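Local structure of protein bvu-3222 (Bacteroides vulgatus ATCC 8482, 3FYF) at residues 26-29 / 30-33; 63-67 / 68-72. The protein is of unknown function, a probably periplasmic DUF4251-family protein with a largely antiparallel beta fold, found here as two subunits. All coordinates share one frame; numbering follows the deposited sequence.

Contact 1: residues 26-29 / 30-33; sequences ALEA and QQDS
Ser33 turns OG beside its own backbone N and anti to its carbonyl carbon (chi1 -71°), which carries the hydroxyl back to the carbonyl of Ala29 one turn earlier; Asp32, with chi1 -81°, folds its carboxylate in the same sense over the carbonyl of Glu28. Both belong to the first turns of the alpha-helix 27-44, held by i to i+4 backbone bonds. The bond from Gln30 N to Ala26 O is weak at 3.4 Å, whereas Gln31 N reaches Leu27 O at 3.0 Å and Asp32 N reaches Glu28 O at 2.9 Å. The carboxylate of Asp32 adds no bond to that last carbonyl: Asp32 OD2 stands 3.4 Å from Glu28 O, acceptor against acceptor. Asp32 OD2 also lies 4.3 Å from Glu28 OE2, a pairing of like charges that probably costs some energy and may be eased by Arg63 of the second subunit, a long, weak ion-pair partner of Asp32. The extended chains of Glu28 and Gln31 cross at a slant, with Gln31 NE2 4.1 Å from Glu28 CG and the carboxylate and amide planes 81° apart, so this is a loose van der Waals touch. On another flank, the aliphatic part of Gln30 lies against the Ala26 carbonyl, Gln30 CG coming within 3.6 Å of Ala26 O. Farther along, Gln31 O takes a hydrogen bond from the Ser35 hydroxyl. Ala29 O is gripped twice, by Ser33 N and, 2.9 Å away, by Ser33 OG, the two donors arriving from opposite faces of the carbonyl plane.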
loop_
_atom_site.group_PDB
_atom_site.type_symbol
_atom_site.label_atom_id
_atom_site.label_comp_id
_atom_site.label_asym_id
_atom_site.label_seq_id
_atom_site.Cartn_x
_atom_site.Cartn_y
_atom_site.Cartn_z
ATOM N N ALA B 26 -21.305 -3.671 4.227
ATOM C CA ALA B 26 -22.227 -2.587 3.897
ATOM C C ALA B 26 -22.179 -1.486 4.956
ATOM O O ALA B 26 -22.337 -0.305 4.641
ATOM C CB ALA B 26 -23.645 -3.122 3.741
ATOM N N LEU B 27 -21.967 -1.887 6.210
ATOM C CA LEU B 27 -21.794 -0.946 7.319
ATOM C C LEU B 27 -20.416 -0.295 7.279
ATOM O O LEU B 27 -20.280 0.893 7.582
ATOM C CB LEU B 27 -22.017 -1.637 8.670
ATOM C CG LEU B 27 -23.371 -1.507 9.384
ATOM C CD1 LEU B 27 -24.540 -2.045 8.558
ATOM C CD2 LEU B 27 -23.305 -2.211 10.733
ATOM N N GLU B 28 -19.405 -1.077 6.896
ATOM C CA GLU B 28 -18.038 -0.580 6.714
ATOM C C GLU B 28 -17.947 0.396 5.541
ATOM O O GLU B 28 -17.102 1.287 5.541
ATOM C CB GLU B 28 -17.064 -1.741 6.501
ATOM C CG GLU B 28 -15.613 -1.424 6.847
ATOM C CD GLU B 28 -14.636 -2.423 6.255
ATOM O OE1 GLU B 28 -13.907 -3.072 7.035
ATOM O OE2 GLU B 28 -14.597 -2.562 5.012
ATOM N N ALA B 29 -18.822 0.211 4.550
ATOM C CA ALA B 29 -18.970 1.134 3.424
ATOM C C ALA B 29 -19.526 2.492 3.855
ATOM O O ALA B 29 -19.112 3.527 3.332
ATOM C CB ALA B 29 -19.848 0.521 2.341
ATOM N N GLN B 30 -20.464 2.474 4.803
ATOM C CA GLN B 30 -21.033 3.698 5.377
ATOM C C GLN B 30 -20.028 4.399 6.294
ATOM O O GLN B 30 -19.982 5.628 6.345
ATOM C CB GLN B 30 -22.331 3.392 6.137
ATOM C CG GLN B 30 -23.515 3.028 5.240
ATOM C CD GLN B 30 -24.697 2.452 6.013
ATOM O OE1 GLN B 30 -24.727 2.480 7.246
ATOM N NE2 GLN B 30 -25.679 1.923 5.284
ATOM N N GLN B 31 -19.239 3.601 7.015
ATOM C CA GLN B 31 -18.119 4.080 7.820
ATOM C C GLN B 31 -17.062 4.751 6.944
ATOM O O GLN B 31 -16.534 5.821 7.287
ATOM C CB GLN B 31 -17.483 2.905 8.563
ATOM C CG GLN B 31 -16.303 3.276 9.455
ATOM C CD GLN B 31 -15.671 2.078 10.152
ATOM O OE1 GLN B 31 -14.566 2.176 10.687
ATOM N NE2 GLN B 31 -16.373 0.944 10.157
ATOM N N ASP B 32 -16.756 4.107 5.816
ATOM C CA ASP B 32 -15.800 4.636 4.853
ATOM C C ASP B 32 -16.355 5.892 4.193
ATOM O O ASP B 32 -15.602 6.817 3.893
ATOM C CB ASP B 32 -15.409 3.569 3.824
ATOM C CG ASP B 32 -14.353 2.613 4.351
ATOM O OD1 ASP B 32 -13.673 2.960 5.343
ATOM O OD2 ASP B 32 -14.198 1.513 3.775
ATOM N N SER B 33 -17.674 5.929 4.006
ATOM C CA SER B 33 -18.360 7.130 3.543
ATOM C C SER B 33 -18.268 8.300 4.531
ATOM O O SER B 33 -18.099 9.452 4.115
ATOM C CB SER B 33 -19.813 6.816 3.196
ATOM O OG SER B 33 -19.868 6.037 2.012
#

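Contact 2: residues 63-67 / 68-72; sequences RFVSS and NTNYV
Asn70 ND2 donates to Ser66 O over 3.2 Å, an almost straight bond (170° at the hydrogen) in which the donor lies in the carbonyl plane and the acceptor close to the plane of the amide. Ser66 O also receives a weak bond from Asn70 N at 3.4 Å. Val65 crosses the Asn70 side chain at about a right angle and lays both methyls against it: Val65 CG1 comes within 3.4 Å of Asn70 ND2 and 3.6 Å of Asn70 CB. At the bend, Ser66 has OG anti to its backbone N (chi1 167°), where Ser66 OG accepts from Asn68 N at 3.3 Å, an ST turn, though its bond is weak. These contacts close the loop joining strand 62-64 to strand 71-75 of the antiparallel sheet; the two strands are not paired with each other, and strand 71-75 lies between 48-52 and 78-83. Beyond the bend, Tyr71 CD2 passes Ser67 O obliquely at 3.9 Å, and its side chain touches Ile80 and Gln82 of strand 78-83. The far end of the buried Asn70 amide is fixed from the end of that strand and the residue after it, OD1 being hydrogen-bonded to Thr83 OG1 and Ala84 N. An alanine at Asn70 would probably leave the Ser66 carbonyl with only its weak backbone bond, Thr83 OG1 and Ala84 N without this acceptor, and the Val65 methyls without the amide they pack on. Backbone bonds between Val65 and Asp53 and between Asn70 and Ala52 tie both limbs to the 52-53 region of the same chain.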
loop_
_atom_site.group_PDB
_atom_site.type_symbol
_atom_site.label_atom_id
_atom_site.label_comp_id
_atom_site.label_asym_id
_atom_site.label_seq_id
_atom_site.Cartn_x
_atom_site.Cartn_y
_atom_site.Cartn_z
ATOM N N ARG B 63 7.986 -0.125 2.499
ATOM C CA ARG B 63 8.085 -0.494 3.894
ATOM C C ARG B 63 6.827 -0.058 4.622
ATOM O O ARG B 63 6.363 1.070 4.438
ATOM C CB ARG B 63 9.311 0.158 4.527
ATOM C CG ARG B 63 10.201 -0.816 5.278
ATOM C CD ARG B 63 9.895 -0.848 6.750
ATOM N NE ARG B 63 10.792 -1.746 7.470
ATOM C CZ ARG B 63 10.468 -2.371 8.596
ATOM N NH1 ARG B 63 11.349 -3.164 9.187
ATOM N NH2 ARG B 63 9.261 -2.209 9.127
ATOM N N PHE B 64 6.268 -0.961 5.426
ATOM C CA PHE B 64 5.182 -0.606 6.347
ATOM C C PHE B 64 5.751 0.196 7.501
ATOM O O PHE B 64 6.887 -0.016 7.923
ATOM C CB PHE B 64 4.416 -1.838 6.840
ATOM C CG PHE B 64 3.481 -2.390 5.820
ATOM C CD1 PHE B 64 2.345 -1.680 5.454
ATOM C CD2 PHE B 64 3.754 -3.582 5.180
ATOM C CE1 PHE B 64 1.493 -2.165 4.490
ATOM C CE2 PHE B 64 2.891 -4.074 4.214
ATOM C CZ PHE B 64 1.764 -3.360 3.868
ATOM N N VAL B 65 4.951 1.124 8.007
ATOM C CA VAL B 65 5.500 2.236 8.753
ATOM C C VAL B 65 4.547 2.741 9.840
ATOM O O VAL B 65 3.343 2.492 9.781
ATOM C CB VAL B 65 5.950 3.328 7.723
ATOM C CG1 VAL B 65 5.189 4.645 7.860
ATOM C CG2 VAL B 65 7.456 3.476 7.708
ATOM N N SER B 66 5.096 3.402 10.857
ATOM C CA SER B 66 4.267 4.078 11.856
ATOM C C SER B 66 3.923 5.495 11.404
ATOM O O SER B 66 4.785 6.224 10.926
ATOM C CB SER B 66 4.967 4.119 13.214
ATOM O OG SER B 66 4.301 5.018 14.091
ATOM N N SER B 67 2.662 5.880 11.588
ATOM C CA SER B 67 2.169 7.196 11.168
ATOM C C SER B 67 2.548 8.352 12.100
ATOM O O SER B 67 2.315 9.520 11.770
ATOM C CB SER B 67 0.654 7.151 10.977
ATOM O OG SER B 67 -0.003 6.640 12.120
ATOM N N ASN B 68 3.127 8.023 13.256
ATOM C CA ASN B 68 3.656 9.025 14.186
ATOM C C ASN B 68 4.894 9.731 13.645
ATOM O O ASN B 68 5.115 10.910 13.928
ATOM C CB ASN B 68 3.985 8.390 15.544
ATOM C CG ASN B 68 2.760 8.224 16.437
ATOM O OD1 ASN B 68 1.655 8.661 16.104
ATOM N ND2 ASN B 68 2.960 7.590 17.588
ATOM N N THR B 69 5.694 9.001 12.867
ATOM C CA THR B 69 6.961 9.521 12.341
ATOM C C THR B 69 6.997 9.653 10.814
ATOM O O THR B 69 8.015 10.047 10.242
ATOM C CB THR B 69 8.169 8.674 12.816
ATOM O OG1 THR B 69 7.943 7.292 12.507
ATOM C CG2 THR B 69 8.389 8.836 14.324
ATOM N N ASN B 70 5.892 9.304 10.161
ATOM C CA ASN B 70 5.742 9.504 8.716
ATOM C C ASN B 70 4.366 10.072 8.424
ATOM O O ASN B 70 3.358 9.372 8.508
ATOM C CB ASN B 70 5.954 8.208 7.923
ATOM C CG ASN B 70 7.324 7.594 8.144
ATOM O OD1 ASN B 70 8.243 7.802 7.352
ATOM N ND2 ASN B 70 7.466 6.829 9.226
ATOM N N TYR B 71 4.329 11.360 8.109
ATOM C CA TYR B 71 3.072 12.039 7.840
ATOM C C TYR B 71 3.234 13.209 6.873
ATOM O O TYR B 71 4.345 13.657 6.586
ATOM C CB TYR B 71 2.391 12.492 9.145
ATOM C CG TYR B 71 3.190 13.460 9.996
ATOM C CD1 TYR B 71 3.093 14.839 9.798
ATOM C CD2 TYR B 71 4.018 13.001 11.022
ATOM C CE1 TYR B 71 3.817 15.733 10.576
ATOM C CE2 TYR B 71 4.746 13.890 11.815
ATOM C CZ TYR B 71 4.637 15.257 11.584
ATOM O OH TYR B 71 5.352 16.150 12.348
ATOM N N VAL B 72 2.101 13.681 6.372
ATOM C CA VAL B 72 2.033 14.866 5.537
ATOM C C VAL B 72 0.910 15.721 6.121
ATOM O O VAL B 72 -0.216 15.255 6.263
ATOM C CB VAL B 72 1.781 14.489 4.050
ATOM C CG1 VAL B 72 1.170 15.632 3.285
ATOM C CG2 VAL B 72 3.080 14.044 3.374
#

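How the contacts relate
Contact 1 comes first along the chain, at the start of helix 27-44, and contact 2 follows in the loop between strands 62-64 and 71-75; strands 48-52 and 54-57 come between them. Their centres are 25 Å apart, on opposite sides of the chain's centre, and their nearest atoms stay about 15 Å from each other, so they share no direct contact within the chain. One belongs to the exposed start of helix 27-44, the other to a loop joining two strands of the antiparallel sheet that are not paired with each other. The two-chain assembly brings them into relation, though weakly: Asp32 of contact 1 faces Arg63 of the second subunit, a contact 2 residue, at long ion-pair range.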